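Local coordinates for protein nonsense-mediated mRNA decay factor SMG5 (Homo sapiens, PDB 2HWY) that acts in nonsense-mediated mRNA decay, where it promotes the dephosphorylation of UPF1, and has no RNase activity by itself, at residues 19-24 with 56-60; 7-13 with 36-40; 3-7 with 27-33. One frame throughout, in Å; residues are numbered along the deposited sequence.

Overall arrangement
The three contacts illustrate how a PIN domain assembles around a parallel sheet. Contact 3 joins inner strands 4-7 and 29-32 by backbone hydrogen bonds and side chains on both faces. Contact 2 packs the helices that directly follow those strands, 9-14 and 34-43, and is apolar apart from a threonine hydroxyl and a carbonyl. Both are centred about 7 Å from the chain's centre, against about 11 Å for contact 1, which pairs helices 16-25 and 48-63 over the sheet face carrying Leu5 and Val30 and keeps an arginine, a glutamate and a threonine towards the surface. Pro7 belongs to contacts 2 and 3; Ile19 of contact 1 packs on Leu12 of contact 2, and Ala23 on Val30 of contact 3.

Contact 1 (19-24 with 56-60); sequences IRQLAT and YLEAE
Tyr56 slides the CD1–CE1 edge of its ring under the guanidinium of Arg20, an example of how an aromatic can meet an arginine without stacking on it. The two planes stand 80° apart, so the cation presents a face and the ring an edge; Arg20 NH1 lies 3.3 Å from Tyr56 CD1, near the plane of the ring. A bend at the third torsion of Arg20 turns the guanidinium back over this edge, and its CB and CG pass close to Tyr56 CE1. With CG roughly anti to the backbone N (chi1 155°), Tyr56 reaches across to the other helix, where its OH comes within 3.3 Å of Ala23 CB. Ile19 adds a looser touch, CG2 to Tyr56 CE2 at 4.4 Å.

Tyr56 OH donates to Glu60 OE2 (2.9 Å), one helical turn on, meeting the anti side of the carboxylate. Thr24 OG1 makes a weak bond of 3.0 Å to the same Glu60 OE2, so one oxygen gathers both donors, while Asn65 holds OE1. Arg20 NH1 stays 4.9 Å from Glu60 OE2, a separation at which the opposite charges probably still attract.

The short helical segments run nearly parallel, at 22°, with axes 11.8 Å apart, a gap bridged by the long side chains of Tyr56 and Glu60. This is helix-on-helix packing on one face of the PIN domain's parallel sheet: Ala23 rests on Val30 and Leu57 on Ile32, both of strand 29-32, while helix 153-159 packs against Ile19 and Leu22.

Contact 2 (7-13 with 36-40); sequences PDTQALC and VIDGL
Val36 is the knob that enters the first turn of the opposite helix: its CG1 pushes between Thr9 and Leu12, 3.6 Å from Thr9 OG1 and 3.6 Å from Leu12 CD1. Its other branch, CG2, leans on the carbonyl oxygen of Pro7. CG1 can point into this hollow because it lies anti to the backbone N (chi1 -179°).

One turn further, Leu40 splits its two methyls between neighbouring partners on helix 9-14. Its CD2 fills the notch between Thr9 CG2 (3.7 Å) and Cys13 SG (3.6 Å), and its CD1 meets Leu12 CD1 at 3.8 Å. Leu12 CD1 wedges between Val36 CG1 and Leu40 CD1, its side chain crossing both at about a right angle.

In the PIN fold each of these helices directly follows a strand, 9-14 after 4-7 and 34-43 after 29-32, so the contact ties together two successive strand-to-helix junctions. Asp8 is the N-cap at the first: its OD1 accepts from Gln10 N (2.8 Å), the donor standing above the carboxylate plane. Catalytic PIN domains carry an acidic residue of the nuclease site at this strand end.

Helices 9-13 and 36-40 cross at -56°, their axes 10.2 Å apart at closest. Ile54 and Ala50 of helix 48-63 lie against Leu40 and Cys13, and Ile32 backs Leu12.

Contact 3 (3-7 with 27-33); sequences PYLVP and RFIVIIP
Leu5 lays its CD1 over one face of the Phe28 ring, 3.6 Å from the ring centroid and 22° off the normal, a CH-pi contact. Phe28 holds Arg27 CB over its opposite face, and Pro3 CG approaches the ring obliquely, 3.6 Å from Phe28 CD2. Leu5 CG, anti to its carbonyl carbon (chi1 -56°), directs the branch back towards the neighbouring strand and the ring.

On the face opposite Leu5 and Val30, Tyr4 and Ile29 run side by side in the same direction, Ile29 CG2 sitting at the tyrosine edge, 3.5 Å from Tyr4 CD2. Ile31 CG1 approaches the Tyr4 ring obliquely, 3.6 Å from Tyr4 CD2.

The backbones are bridged in parallel: Ile29 N donates to Pro3 O (3.0 Å), Leu5 N to Ile29 O (3.1 Å), and Ile31 N weakly to Leu5 O. This is the first beta-alpha-beta crossover of the PIN domain's parallel sheet, with helices 9-14 and 16-25 in the connection; Leu22 and Ala23 of the latter cover Leu5, Phe28 and Val30.

Beyond the bridged pairs, the ring of Pro7 turns its CG to Ile32 CD1 (3.7 Å), crossing at about a right angle, and its CD to Val30 CG1 (3.8 Å). Strand 125-128 hydrogen-bonds to Val6, and strand 68-70 to Val30 and Ile32 through Arg69.

Contact 1 (19-24 with 56-60)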
# COMPACT_ATOMS: atom_id res chain seq x y z
N ILE A 19 0.28 -8.17 -2.02
CA ILE A 19 0.53 -7.05 -2.91
C ILE A 19 1.03 -7.56 -4.26
O ILE A 19 0.57 -7.11 -5.30
CB ILE A 19 1.45 -5.97 -2.25
CG1 ILE A 19 0.69 -5.24 -1.14
CG2 ILE A 19 1.90 -4.91 -3.26
CD1 ILE A 19 0.98 -5.72 0.22
N ARG A 20 1.92 -8.55 -4.25
CA ARG A 20 2.37 -9.14 -5.51
C ARG A 20 1.19 -9.57 -6.36
O ARG A 20 1.09 -9.21 -7.51
CB ARG A 20 3.29 -10.33 -5.27
CG ARG A 20 3.87 -10.94 -6.57
CD ARG A 20 4.73 -12.19 -6.31
NE ARG A 20 5.61 -11.98 -5.16
CZ ARG A 20 6.84 -11.47 -5.21
NH1 ARG A 20 7.38 -11.11 -6.37
NH2 ARG A 20 7.53 -11.33 -4.09
N GLN A 21 0.29 -10.34 -5.77
CA GLN A 21 -0.91 -10.81 -6.45
C GLN A 21 -1.71 -9.66 -7.05
O GLN A 21 -2.07 -9.69 -8.22
CB GLN A 21 -1.80 -11.57 -5.48
CG GLN A 21 -2.72 -12.59 -6.13
CD GLN A 21 -1.96 -13.74 -6.75
OE1 GLN A 21 -0.79 -13.99 -6.42
NE2 GLN A 21 -2.61 -14.44 -7.67
N LEU A 22 -1.96 -8.63 -6.25
CA LEU A 22 -2.85 -7.53 -6.66
C LEU A 22 -2.21 -6.66 -7.72
O LEU A 22 -2.86 -6.27 -8.68
CB LEU A 22 -3.20 -6.68 -5.44
CG LEU A 22 -3.94 -7.48 -4.37
CD1 LEU A 22 -3.74 -6.87 -2.99
CD2 LEU A 22 -5.41 -7.62 -4.72
N ALA A 23 -0.92 -6.38 -7.53
CA ALA A 23 -0.12 -5.56 -8.43
C ALA A 23 0.12 -6.24 -9.77
O ALA A 23 0.40 -5.60 -10.78
CB ALA A 23 1.21 -5.25 -7.78
N THR A 24 0.04 -7.56 -9.75
CA THR A 24 0.22 -8.39 -10.94
C THR A 24 -1.13 -8.72 -11.54
O THR A 24 -1.20 -9.16 -12.70
CB THR A 24 1.00 -9.68 -10.59
OG1 THR A 24 2.40 -9.36 -10.53
CG2 THR A 24 0.78 -10.80 -11.61
N TYR A 56 11.32 -6.21 -4.19
CA TYR A 56 10.20 -6.67 -4.99
C TYR A 56 9.73 -5.60 -5.95
O TYR A 56 9.57 -5.85 -7.15
CB TYR A 56 9.01 -7.05 -4.10
CG TYR A 56 7.69 -6.94 -4.82
CD1 TYR A 56 7.27 -7.93 -5.69
CD2 TYR A 56 6.87 -5.82 -4.65
CE1 TYR A 56 6.06 -7.83 -6.36
CE2 TYR A 56 5.65 -5.71 -5.32
CZ TYR A 56 5.25 -6.73 -6.17
OH TYR A 56 4.05 -6.63 -6.82
N LEU A 57 9.48 -4.42 -5.38
CA LEU A 57 8.99 -3.26 -6.14
C LEU A 57 9.89 -2.92 -7.31
O LEU A 57 9.39 -2.58 -8.39
CB LEU A 57 8.85 -2.05 -5.22
CG LEU A 57 7.67 -2.09 -4.24
CD1 LEU A 57 7.75 -0.95 -3.24
CD2 LEU A 57 6.36 -2.03 -4.96
N GLU A 58 11.19 -3.03 -7.11
CA GLU A 58 12.14 -2.82 -8.21
C GLU A 58 12.13 -3.95 -9.24
O GLU A 58 12.29 -3.73 -10.43
CB GLU A 58 13.54 -2.60 -7.65
CG GLU A 58 13.70 -1.25 -6.95
CD GLU A 58 14.83 -1.23 -5.93
OE1 GLU A 58 15.30 -0.13 -5.60
OE2 GLU A 58 15.26 -2.30 -5.47
N ALA A 59 11.94 -5.17 -8.77
CA ALA A 59 11.80 -6.31 -9.68
C ALA A 59 10.57 -6.12 -10.59
O ALA A 59 10.66 -6.29 -11.82
CB ALA A 59 11.71 -7.62 -8.90
N GLU A 60 9.42 -5.74 -10.01
CA GLU A 60 8.25 -5.46 -10.85
C GLU A 60 8.55 -4.32 -11.83
O GLU A 60 8.16 -4.39 -12.99
CB GLU A 60 7.00 -5.14 -10.04
CG GLU A 60 6.48 -6.27 -9.14
CD GLU A 60 5.69 -7.36 -9.89
OE1 GLU A 60 5.95 -7.56 -11.11
OE2 GLU A 60 4.80 -8.03 -9.23

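Contact 2 (7-13 with 36-40)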
# COMPACT_ATOMS: atom_id res chain seq x y z
N PRO A 7 -0.86 0.60 -0.54
CA PRO A 7 -0.18 -0.06 0.55
C PRO A 7 0.34 0.84 1.67
O PRO A 7 0.91 1.92 1.43
CB PRO A 7 1.01 -0.72 -0.13
CG PRO A 7 0.56 -0.98 -1.48
CD PRO A 7 -0.29 0.19 -1.84
N ASP A 8 0.12 0.35 2.88
CA ASP A 8 0.75 0.83 4.13
C ASP A 8 2.19 0.30 4.09
O ASP A 8 2.50 -0.58 3.27
CB ASP A 8 -0.06 0.20 5.28
CG ASP A 8 0.29 0.72 6.65
OD1 ASP A 8 1.49 0.84 6.99
OD2 ASP A 8 -0.66 0.96 7.43
N THR A 9 3.08 0.84 4.93
CA THR A 9 4.42 0.27 5.11
C THR A 9 4.24 -1.13 5.67
O THR A 9 4.88 -2.10 5.24
CB THR A 9 5.33 1.09 6.09
OG1 THR A 9 5.82 2.28 5.44
CG2 THR A 9 6.54 0.28 6.55
N GLN A 10 3.37 -1.24 6.65
CA GLN A 10 3.15 -2.51 7.31
C GLN A 10 2.65 -3.55 6.32
O GLN A 10 3.05 -4.72 6.40
CB GLN A 10 2.14 -2.34 8.44
CG GLN A 10 2.71 -2.50 9.82
CD GLN A 10 1.60 -2.56 10.86
OE1 GLN A 10 1.61 -3.41 11.76
NE2 GLN A 10 0.62 -1.66 10.73
N ALA A 11 1.77 -3.14 5.40
CA ALA A 11 1.21 -4.05 4.39
C ALA A 11 2.30 -4.61 3.50
O ALA A 11 2.31 -5.79 3.19
CB ALA A 11 0.16 -3.33 3.55
N LEU A 12 3.21 -3.74 3.08
CA LEU A 12 4.32 -4.14 2.23
C LEU A 12 5.31 -5.00 2.98
O LEU A 12 5.84 -5.96 2.43
CB LEU A 12 5.05 -2.92 1.69
CG LEU A 12 4.24 -2.21 0.61
CD1 LEU A 12 4.75 -0.81 0.41
CD2 LEU A 12 4.23 -3.01 -0.72
N CYS A 13 5.57 -4.64 4.23
CA CYS A 13 6.58 -5.35 5.04
C CYS A 13 6.18 -6.76 5.45
O CYS A 13 7.05 -7.61 5.59
CB CYS A 13 6.93 -4.54 6.29
SG CYS A 13 8.11 -3.21 5.93
N VAL A 36 5.77 6.08 2.31
CA VAL A 36 5.92 4.64 2.47
C VAL A 36 7.27 4.22 1.87
O VAL A 36 8.09 3.61 2.55
CB VAL A 36 4.74 3.88 1.79
CG1 VAL A 36 4.88 2.39 1.98
CG2 VAL A 36 3.42 4.35 2.35
N ILE A 37 7.48 4.55 0.61
CA ILE A 37 8.75 4.31 -0.06
C ILE A 37 9.97 4.80 0.76
O ILE A 37 10.96 4.08 0.95
CB ILE A 37 8.69 4.95 -1.47
CG1 ILE A 37 8.20 3.93 -2.49
CG2 ILE A 37 10.03 5.51 -1.92
CD1 ILE A 37 9.28 3.07 -3.08
N ASP A 38 9.90 6.04 1.24
CA ASP A 38 10.97 6.59 2.08
C ASP A 38 11.03 5.90 3.45
O ASP A 38 12.12 5.72 3.99
CB ASP A 38 10.82 8.11 2.21
CG ASP A 38 11.05 8.84 0.89
OD1 ASP A 38 11.46 8.16 -0.10
OD2 ASP A 38 10.82 10.07 0.84
N GLY A 39 9.88 5.51 3.99
CA GLY A 39 9.83 4.71 5.20
C GLY A 39 10.54 3.38 5.03
O GLY A 39 11.23 2.90 5.95
N LEU A 40 10.41 2.79 3.85
CA LEU A 40 11.04 1.49 3.60
C LEU A 40 12.56 1.62 3.41
O LEU A 40 13.29 0.76 3.92
CB LEU A 40 10.39 0.79 2.41
CG LEU A 40 8.88 0.54 2.54
CD1 LEU A 40 8.31 0.09 1.24
CD2 LEU A 40 8.58 -0.47 3.60

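Contact 3 (3-7 with 27-33)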
# COMPACT_ATOMS: atom_id res chain seq x y z
N PRO A 3 -8.86 1.40 -10.85
CA PRO A 3 -8.96 1.46 -9.38
C PRO A 3 -7.60 1.41 -8.71
O PRO A 3 -6.73 0.67 -9.15
CB PRO A 3 -9.79 0.21 -9.02
CG PRO A 3 -9.63 -0.73 -10.16
CD PRO A 3 -9.42 0.14 -11.39
N TYR A 4 -7.44 2.18 -7.64
CA TYR A 4 -6.16 2.35 -6.96
C TYR A 4 -6.15 1.59 -5.67
O TYR A 4 -7.12 1.69 -4.91
CB TYR A 4 -5.91 3.82 -6.63
CG TYR A 4 -5.69 4.69 -7.83
CD1 TYR A 4 -6.48 5.80 -8.06
CD2 TYR A 4 -4.68 4.41 -8.72
CE1 TYR A 4 -6.26 6.60 -9.17
CE2 TYR A 4 -4.46 5.20 -9.83
CZ TYR A 4 -5.25 6.29 -10.06
OH TYR A 4 -4.98 7.05 -11.17
N LEU A 5 -5.08 0.85 -5.40
CA LEU A 5 -4.81 0.35 -4.06
C LEU A 5 -3.57 1.06 -3.54
O LEU A 5 -2.62 1.28 -4.31
CB LEU A 5 -4.59 -1.16 -4.07
CG LEU A 5 -5.79 -1.88 -4.70
CD1 LEU A 5 -5.54 -3.40 -4.79
CD2 LEU A 5 -7.06 -1.55 -3.94
N VAL A 6 -3.59 1.45 -2.26
CA VAL A 6 -2.40 2.10 -1.70
C VAL A 6 -1.91 1.43 -0.42
O VAL A 6 -2.46 1.63 0.65
CB VAL A 6 -2.54 3.64 -1.57
CG1 VAL A 6 -3.32 4.19 -2.75
CG2 VAL A 6 -3.18 4.06 -0.27
N PRO A 7 -0.86 0.60 -0.54
CA PRO A 7 -0.18 -0.06 0.55
C PRO A 7 0.34 0.84 1.67
O PRO A 7 0.91 1.92 1.43
CB PRO A 7 1.01 -0.72 -0.13
CG PRO A 7 0.56 -0.98 -1.48
CD PRO A 7 -0.29 0.19 -1.84
N ARG A 27 -5.73 -5.66 -12.44
CA ARG A 27 -7.07 -5.13 -12.15
C ARG A 27 -6.96 -3.88 -11.28
O ARG A 27 -7.94 -3.19 -11.05
CB ARG A 27 -7.94 -6.18 -11.42
CG ARG A 27 -7.78 -7.62 -11.91
CD ARG A 27 -8.82 -8.05 -12.93
NE ARG A 27 -9.99 -8.66 -12.30
CZ ARG A 27 -10.00 -9.85 -11.69
NH1 ARG A 27 -8.89 -10.59 -11.58
NH2 ARG A 27 -11.14 -10.30 -11.15
N PHE A 28 -5.75 -3.61 -10.77
CA PHE A 28 -5.49 -2.41 -9.98
C PHE A 28 -4.20 -1.72 -10.42
O PHE A 28 -3.31 -2.33 -11.01
CB PHE A 28 -5.41 -2.78 -8.51
CG PHE A 28 -6.63 -3.47 -8.00
CD1 PHE A 28 -6.63 -4.85 -7.77
CD2 PHE A 28 -7.80 -2.75 -7.76
CE1 PHE A 28 -7.79 -5.50 -7.29
CE2 PHE A 28 -8.96 -3.41 -7.29
CZ PHE A 28 -8.95 -4.78 -7.05
N ILE A 29 -4.14 -0.43 -10.12
CA ILE A 29 -2.91 0.35 -10.14
C ILE A 29 -2.46 0.48 -8.70
O ILE A 29 -3.22 0.96 -7.86
CB ILE A 29 -3.15 1.78 -10.70
CG1 ILE A 29 -3.21 1.77 -12.23
CG2 ILE A 29 -2.06 2.74 -10.24
CD1 ILE A 29 -3.64 3.09 -12.83
N VAL A 30 -1.23 0.08 -8.41
CA VAL A 30 -0.69 0.19 -7.05
C VAL A 30 0.14 1.47 -6.90
O VAL A 30 1.28 1.54 -7.37
CB VAL A 30 0.13 -1.04 -6.65
CG1 VAL A 30 0.87 -0.77 -5.35
CG2 VAL A 30 -0.76 -2.26 -6.47
N ILE A 31 -0.44 2.47 -6.26
CA ILE A 31 0.27 3.68 -5.86
C ILE A 31 0.96 3.43 -4.52
O ILE A 31 0.30 3.21 -3.51
CB ILE A 31 -0.70 4.86 -5.73
CG1 ILE A 31 -1.56 4.99 -6.99
CG2 ILE A 31 0.06 6.16 -5.49
CD1 ILE A 31 -0.73 5.03 -8.30
N ILE A 32 2.30 3.46 -4.52
CA ILE A 32 3.09 3.34 -3.28
C ILE A 32 3.43 4.76 -2.86
O ILE A 32 4.23 5.43 -3.52
CB ILE A 32 4.44 2.56 -3.47
CG1 ILE A 32 4.27 1.23 -4.21
CG2 ILE A 32 5.08 2.32 -2.13
CD1 ILE A 32 3.37 0.20 -3.49
N PRO A 33 2.86 5.25 -1.75
CA PRO A 33 3.12 6.66 -1.40
C PRO A 33 4.57 6.95 -1.02
O PRO A 33 5.23 6.11 -0.41
CB PRO A 33 2.19 6.92 -0.21
CG PRO A 33 1.29 5.73 -0.11
CD PRO A 33 1.98 4.59 -0.78